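Local coordinates for FERM, ARHGEF and pleckstrin domain-containing protein 2 (Mus musculus, PDB 6D2K) that activates RAC1 as a guanine nucleotide exchange factor, acts in semaphorin responses, actin remodelling and integrin signalling, and is represented here by its FERM domain, at residues A[46-51]-A[87-92]; A[93-96]-A[100-103]. All coordinates share one frame; numbering follows the deposited sequence.

Contact 1: A[46-51]-A[87-92]; sequences CDYFGL and FFPPDP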
ATOM      1  N   CYS A  46      -4.976  13.209   4.510  1.00 18.61           N
ATOM      2  CA  CYS A  46      -5.596  11.916   4.739  1.00 17.82           C
ATOM      3  C   CYS A  46      -6.131  11.276   3.456  1.00 17.59           C
ATOM      4  O   CYS A  46      -6.393  10.074   3.443  1.00 18.73           O
ATOM      5  CB  CYS A  46      -6.731  12.052   5.759  1.00 17.71           C
ATOM      6  SG  CYS A  46      -7.989  13.248   5.254  1.00 21.89           S
ATOM      7  N   ASP A  47      -6.281  12.046   2.381  1.00 16.40           N
ATOM      8  CA  ASP A  47      -6.841  11.488   1.142  1.00 19.60           C
ATOM      9  C   ASP A  47      -5.950  10.425   0.490  1.00 14.28           C
ATOM     10  O   ASP A  47      -6.408   9.647  -0.352  1.00 16.56           O
ATOM     11  CB  ASP A  47      -7.259  12.579   0.136  1.00 22.51           C
ATOM     12  CG  ASP A  47      -6.136  13.561  -0.196  1.00 26.61           C
ATOM     13  OD1 ASP A  47      -6.059  13.992  -1.369  1.00 34.69           O
ATOM     14  OD2 ASP A  47      -5.352  13.925   0.707  1.00 31.42           O
ATOM     15  N   TYR A  48      -4.691  10.361   0.919  1.00 14.82           N
ATOM     16  CA  TYR A  48      -3.777   9.338   0.408  1.00 14.82           C
ATOM     17  C   TYR A  48      -3.936   8.005   1.114  1.00 14.32           C
ATOM     18  O   TYR A  48      -3.358   7.016   0.679  1.00 13.45           O
ATOM     19  CB  TYR A  48      -2.315   9.772   0.552  1.00 14.87           C
ATOM     20  CG  TYR A  48      -1.940  10.900  -0.373  1.00 13.68           C
ATOM     21  CD1 TYR A  48      -1.497  10.646  -1.663  1.00 13.44           C
ATOM     22  CD2 TYR A  48      -2.048  12.219   0.040  1.00 19.99           C
ATOM     23  CE1 TYR A  48      -1.172  11.677  -2.523  1.00 16.38           C
ATOM     24  CE2 TYR A  48      -1.734  13.256  -0.825  1.00 21.89           C
ATOM     25  CZ  TYR A  48      -1.298  12.976  -2.090  1.00 19.32           C
ATOM     26  OH  TYR A  48      -0.974  14.009  -2.941  1.00 28.65           O
ATOM     27  N   PHE A  49      -4.724   7.980   2.186  1.00 13.18           N
ATOM     28  CA  PHE A  49      -4.714   6.844   3.102  1.00 11.98           C
ATOM     29  C   PHE A  49      -6.047   6.117   3.178  1.00 13.32           C
ATOM     30  O   PHE A  49      -7.078   6.634   2.746  1.00 15.19           O
ATOM     31  CB  PHE A  49      -4.308   7.290   4.516  1.00 13.32           C
ATOM     32  CG  PHE A  49      -2.899   7.821   4.599  1.00 12.13           C
ATOM     33  CD1 PHE A  49      -1.865   7.005   5.003  1.00 13.57           C
ATOM     34  CD2 PHE A  49      -2.610   9.134   4.241  1.00 14.66           C
ATOM     35  CE1 PHE A  49      -0.569   7.486   5.083  1.00 13.53           C
ATOM     36  CE2 PHE A  49      -1.310   9.619   4.320  1.00 12.52           C
ATOM     37  CZ  PHE A  49      -0.292   8.796   4.731  1.00 13.43           C
ATOM     38  N   GLY A  50      -5.992   4.912   3.734  1.00 13.42           N
ATOM     39  CA  GLY A  50      -7.182   4.122   3.990  1.00 13.18           C
ATOM     40  C   GLY A  50      -6.970   3.191   5.163  1.00 11.57           C
ATOM     41  O   GLY A  50      -5.913   3.206   5.814  1.00 12.01           O
ATOM     42  N   LEU A  51      -7.995   2.392   5.456  1.00 13.63           N
ATOM     43  CA  LEU A  51      -7.893   1.341   6.449  1.00 12.48           C
ATOM     44  C   LEU A  51      -8.196   0.040   5.740  1.00 11.37           C
ATOM     45  O   LEU A  51      -9.118  -0.024   4.937  1.00 12.43           O
ATOM     46  CB  LEU A  51      -8.904   1.558   7.575  1.00 12.85           C
ATOM     47  CG  LEU A  51      -8.713   2.806   8.445  1.00 12.25           C
ATOM     48  CD1 LEU A  51      -9.866   2.884   9.443  1.00 19.15           C
ATOM     49  CD2 LEU A  51      -7.386   2.758   9.160  1.00 14.93           C
ATOM     50  N   PHE A  87      -3.003   5.479  -2.024  1.00 11.83           N
ATOM     51  CA  PHE A  87      -2.555   6.066  -3.282  1.00 13.05           C
ATOM     52  C   PHE A  87      -1.086   6.482  -3.185  1.00 10.81           C
ATOM     53  O   PHE A  87      -0.730   7.341  -2.389  1.00 12.89           O
ATOM     54  CB  PHE A  87      -3.407   7.294  -3.640  1.00 13.10           C
ATOM     55  CG  PHE A  87      -4.873   6.997  -3.785  1.00 11.90           C
ATOM     56  CD1 PHE A  87      -5.342   6.265  -4.869  1.00 14.24           C
ATOM     57  CD2 PHE A  87      -5.776   7.431  -2.831  1.00 16.40           C
ATOM     58  CE1 PHE A  87      -6.699   5.980  -4.996  1.00 15.86           C
ATOM     59  CE2 PHE A  87      -7.134   7.150  -2.963  1.00 16.97           C
ATOM     60  CZ  PHE A  87      -7.588   6.427  -4.045  1.00 18.49           C
ATOM     61  N   PHE A  88      -0.240   5.867  -4.008  1.00 12.12           N
ATOM     62  CA  PHE A  88       1.186   6.189  -4.043  1.00 13.65           C
ATOM     63  C   PHE A  88       1.490   7.178  -5.180  1.00 13.11           C
ATOM     64  O   PHE A  88       1.427   6.818  -6.366  1.00 14.62           O
ATOM     65  CB  PHE A  88       1.994   4.904  -4.242  1.00 12.68           C
ATOM     66  CG  PHE A  88       2.017   3.990  -3.031  1.00 10.42           C
ATOM     67  CD1 PHE A  88       3.093   4.027  -2.161  1.00 11.75           C
ATOM     68  CD2 PHE A  88       0.995   3.089  -2.782  1.00 11.33           C
ATOM     69  CE1 PHE A  88       3.142   3.195  -1.047  1.00 12.88           C
ATOM     70  CE2 PHE A  88       1.035   2.250  -1.662  1.00 11.01           C
ATOM     71  CZ  PHE A  88       2.110   2.307  -0.802  1.00 12.69           C
ATOM     72  N   PRO A  89       1.797   8.438  -4.835  1.00 12.17           N
ATOM     73  CA  PRO A  89       2.111   9.388  -5.910  1.00 15.73           C
ATOM     74  C   PRO A  89       3.559   9.215  -6.364  1.00 14.01           C
ATOM     75  O   PRO A  89       4.364   8.627  -5.641  1.00 16.18           O
ATOM     76  CB  PRO A  89       1.920  10.740  -5.227  1.00 13.96           C
ATOM     77  CG  PRO A  89       2.363  10.482  -3.809  1.00 14.35           C
ATOM     78  CD  PRO A  89       1.883   9.071  -3.505  1.00 13.92           C
ATOM     79  N   PRO A  90       3.892   9.713  -7.561  1.00 14.95           N
ATOM     80  CA  PRO A  90       5.246   9.540  -8.091  1.00 17.23           C
ATOM     81  C   PRO A  90       6.326  10.261  -7.273  1.00 15.42           C
ATOM     82  O   PRO A  90       7.463   9.786  -7.255  1.00 18.61           O
ATOM     83  CB  PRO A  90       5.149  10.125  -9.508  1.00 15.23           C
ATOM     84  CG  PRO A  90       3.942  10.995  -9.486  1.00 20.05           C
ATOM     85  CD  PRO A  90       2.997  10.409  -8.497  1.00 17.58           C
ATOM     86  N   ASP A  91       5.989  11.363  -6.606  1.00 16.58           N
ATOM     87  CA  ASP A  91       6.991  12.150  -5.867  1.00 17.18           C
ATOM     88  C   ASP A  91       6.507  12.411  -4.445  1.00 16.64           C
ATOM     89  O   ASP A  91       6.062  13.508  -4.125  1.00 16.87           O
ATOM     90  CB  ASP A  91       7.266  13.477  -6.595  1.00 19.08           C
ATOM     91  CG  ASP A  91       8.604  14.113  -6.207  1.00 28.52           C
ATOM     92  OD1 ASP A  91       9.215  13.685  -5.203  1.00 28.22           O
ATOM     93  OD2 ASP A  91       9.047  15.045  -6.921  1.00 29.22           O
ATOM     94  N   PRO A  92       6.586  11.394  -3.576  1.00 14.72           N
ATOM     95  CA  PRO A  92       6.050  11.578  -2.224  1.00 15.52           C
ATOM     96  C   PRO A  92       6.872  12.568  -1.389  1.00 15.00           C
ATOM     97  O   PRO A  92       6.375  13.078  -0.383  1.00 14.33           O
ATOM     98  CB  PRO A  92       6.119  10.168  -1.616  1.00 13.04           C
ATOM     99  CG  PRO A  92       7.129   9.435  -2.435  1.00 15.46           C
ATOM    100  CD  PRO A  92       7.065  10.023  -3.821  1.00 15.65           C
TER
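Asp47 meets Phe87 through its backbone carbonyl. Asp47 O lies at the edge of the Phe87 ring, in its plane, 3.4 Å from Phe87 CD2. The carbonyl therefore faces ring C-H groups, an approach that is probably mildly favourable electrostatically. Tyr48 follows at the end of a short 3-10 segment and makes most of its own segment's contact. Its backbone O accepts a nearly straight hydrogen bond from Phe87 N, 3.1 Å long, with an N-H...O angle of 171°. The donor sits 31° out of the carbonyl plane. This bond lies just beyond the paired strands 49-54 and 79-85, where the backbones of Tyr48 and Lys86 are also bonded. The Tyr48 side chain leaves with CG beside its own backbone N and anti to the carbonyl carbon (chi1 -70°), which sends the ring along the 87-92 segment. One ring edge meets Phe87 O in plane, with Tyr48 CD1 3.5 Å from that oxygen. Farther out, Tyr48 CE1 reaches Pro89 CG at 3.9 Å, and the two side chains cross at about a right angle. Phe283 of helix 267-284 stacks on Phe87 and meets Tyr48 edge-to-face, so the C-terminal PH-like lobe meets this junction through that helix. An alanine in place of Tyr48 would probably open a gap beside Pro89 and leave Phe283 without one of its aromatic partners. Here the chain leaving strand 79-85 of the ubiquitin-like lobe is joined to 46-51 by one backbone bond and apolar packing. Phe87 O is buried here without a hydrogen-bonding partner, so the C-H edge of Tyr48 probably offers it only partial electrostatic compensation.

Contact 2: A[93-96]-A[100-103]; sequences GQLQ and TRYL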
ATOM      1  N   GLY A  93       8.103  12.849  -1.809  1.00 14.54           N
ATOM      2  CA  GLY A  93       8.893  13.875  -1.149  1.00 17.23           C
ATOM      3  C   GLY A  93       8.209  15.227  -1.245  1.00 15.72           C
ATOM      4  O   GLY A  93       8.442  16.123  -0.416  1.00 18.33           O
ATOM      5  N   GLN A  94       7.351  15.377  -2.257  1.00 16.32           N
ATOM      6  CA  GLN A  94       6.601  16.620  -2.433  1.00 18.50           C
ATOM      7  C   GLN A  94       5.252  16.689  -1.689  1.00 18.08           C
ATOM      8  O   GLN A  94       4.508  17.656  -1.835  1.00 20.88           O
ATOM      9  CB  GLN A  94       6.450  16.946  -3.924  1.00 25.56           C
ATOM     10  CG  GLN A  94       7.790  17.125  -4.628  1.00 26.14           C
ATOM     11  CD  GLN A  94       8.682  18.154  -3.945  1.00 30.49           C
ATOM     12  OE1 GLN A  94       8.295  19.307  -3.763  1.00 36.83           O
ATOM     13  NE2 GLN A  94       9.880  17.735  -3.560  1.00 31.50           N
ATOM     14  N   LEU A  95       4.947  15.681  -0.876  1.00 14.41           N
ATOM     15  CA  LEU A  95       3.823  15.798   0.042  1.00 17.57           C
ATOM     16  C   LEU A  95       4.015  17.029   0.934  1.00 19.67           C
ATOM     17  O   LEU A  95       5.142  17.386   1.285  1.00 16.78           O
ATOM     18  CB  LEU A  95       3.685  14.537   0.891  1.00 17.73           C
ATOM     19  CG  LEU A  95       3.230  13.257   0.184  1.00 18.92           C
ATOM     20  CD1 LEU A  95       3.600  12.050   1.031  1.00 19.95           C
ATOM     21  CD2 LEU A  95       1.722  13.289  -0.076  1.00 18.36           C
ATOM     22  N   GLN A  96       2.918  17.673   1.314  1.00 18.71           N
ATOM     23  CA  GLN A  96       2.998  18.981   1.973  1.00 19.23           C
ATOM     24  C   GLN A  96       3.510  18.986   3.410  1.00 22.13           C
ATOM     25  O   GLN A  96       4.090  19.975   3.857  1.00 21.95           O
ATOM     26  CB  GLN A  96       1.636  19.671   1.930  1.00 21.59           C
ATOM     27  CG  GLN A  96       1.070  19.808   0.539  1.00 27.94           C
ATOM     28  CD  GLN A  96       1.183  21.216   0.029  1.00 38.46           C
ATOM     29  OE1 GLN A  96       0.187  21.937  -0.052  1.00 42.68           O
ATOM     30  NE2 GLN A  96       2.404  21.632  -0.305  1.00 34.24           N
ATOM     31  N   THR A 100       3.204  13.535   6.917  1.00 14.17           N
ATOM     32  CA  THR A 100       2.754  12.633   5.856  1.00 13.73           C
ATOM     33  C   THR A 100       3.968  11.889   5.313  1.00 14.31           C
ATOM     34  O   THR A 100       3.896  10.696   5.024  1.00 13.12           O
ATOM     35  CB  THR A 100       2.086  13.382   4.693  1.00 14.91           C
ATOM     36  OG1 THR A 100       1.187  14.370   5.205  1.00 17.14           O
ATOM     37  CG2 THR A 100       1.296  12.411   3.808  1.00 17.09           C
ATOM     38  N   ARG A 101       5.087  12.591   5.145  1.00 12.60           N
ATOM     39  CA  ARG A 101       6.271  11.926   4.617  1.00 11.33           C
ATOM     40  C   ARG A 101       6.773  10.863   5.583  1.00 13.58           C
ATOM     41  O   ARG A 101       7.286   9.820   5.161  1.00 13.53           O
ATOM     42  CB  ARG A 101       7.371  12.955   4.339  1.00 11.74           C
ATOM     43  CG  ARG A 101       6.960  13.960   3.267  1.00 14.35           C
ATOM     44  CD  ARG A 101       8.146  14.806   2.809  1.00 14.88           C
ATOM     45  NE  ARG A 101       8.635  15.737   3.825  1.00 14.86           N
ATOM     46  CZ  ARG A 101       8.156  16.961   4.027  1.00 17.36           C
ATOM     47  NH1 ARG A 101       7.144  17.418   3.303  1.00 16.52           N
ATOM     48  NH2 ARG A 101       8.695  17.737   4.965  1.00 19.90           N
ATOM     49  N   TYR A 102       6.659  11.160   6.876  1.00 12.01           N
ATOM     50  CA  TYR A 102       6.957  10.200   7.942  1.00 10.97           C
ATOM     51  C   TYR A 102       6.082   8.944   7.795  1.00 12.19           C
ATOM     52  O   TYR A 102       6.593   7.827   7.803  1.00 12.21           O
ATOM     53  CB  TYR A 102       6.758  10.861   9.309  1.00 13.48           C
ATOM     54  CG  TYR A 102       6.620   9.914  10.477  1.00 13.14           C
ATOM     55  CD1 TYR A 102       7.663   9.074  10.859  1.00 14.04           C
ATOM     56  CD2 TYR A 102       5.444   9.875  11.215  1.00 15.83           C
ATOM     57  CE1 TYR A 102       7.527   8.214  11.940  1.00 13.15           C
ATOM     58  CE2 TYR A 102       5.303   9.027  12.307  1.00 14.76           C
ATOM     59  CZ  TYR A 102       6.349   8.202  12.666  1.00 14.60           C
ATOM     60  OH  TYR A 102       6.221   7.357  13.745  1.00 17.41           O
ATOM     61  N   LEU A 103       4.776   9.127   7.636  1.00 12.06           N
ATOM     62  CA  LEU A 103       3.899   7.961   7.447  1.00 11.81           C
ATOM     63  C   LEU A 103       4.246   7.172   6.184  1.00 11.27           C
ATOM     64  O   LEU A 103       4.207   5.943   6.193  1.00 11.70           O
ATOM     65  CB  LEU A 103       2.426   8.366   7.441  1.00 11.43           C
ATOM     66  CG  LEU A 103       1.898   8.904   8.776  1.00 14.31           C
ATOM     67  CD1 LEU A 103       0.387   9.050   8.678  1.00 15.74           C
ATOM     68  CD2 LEU A 103       2.299   8.023   9.963  1.00 16.09           C
TER
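Leu95 lays its branched end against the methyl of Thr100. Leu95 CD1 comes to 3.6 Å from Thr100 CG2, and Leu95 CD2 approaches the same methyl at 4.0 Å. The two side chains cross at about a right angle. The methyl faces the leucine because Thr100 CG2 is anti to its own backbone N, while OG1 takes the position beside that N (chi1 -44°). OG1 then hydrogen-bonds to Glu45 OE2. The other carboxylate oxygen, Glu45 OE1, accepts a bond from Gln96 N, so one glutamate bridges the loop and the helix. Arg101 extends back along the loop from the first part of helix 98-113. Its CG packs on Leu95 CB at 4.1 Å, and its CD lies 3.5 Å from Gly93 O. A bend at chi3 (-69°) turns the guanidinium toward the Leu95 carbonyl. Arg101 NH1 gives Leu95 O a weak hydrogen bond. It is short, at 2.8 Å, but strongly bent, with an N-H...O angle of 126°. Leu95 O lies at the guanidinium edge, near its plane. Leu184 of helix 176-187 also touches Arg101. The arrangement folds the 93-96 loop back on the first helix of the FERM central lobe. The methyl and leucine surfaces supply buried apolar packing, while the threonine hydroxyl has its polar partner in Glu45. With so bent an angle the arginine bond is probably a modest tie, to which leucine packing and the glutamate bridge add.

How the contacts relate
From the N terminus, the chain first reaches 46-51, at the start of strand 49-54 in the ubiquitin-like lobe. Contact 1 closes a long loop of 35 residues when the chain returns at 87-92, after strand 79-85. Contact 2 then closes a much shorter turn, from 93-96 to 100-103 on helix 98-113 of the central lobe. The two follow in series, neither nested nor crossed. Their centres are about 9 Å apart and they touch: Tyr48 CE2 lies 3.5 Å from Leu95 CD2, and Phe49 packs on Thr100 and Leu103. Together they join the ubiquitin-like sheet, the linking segment and the first central-lobe helix.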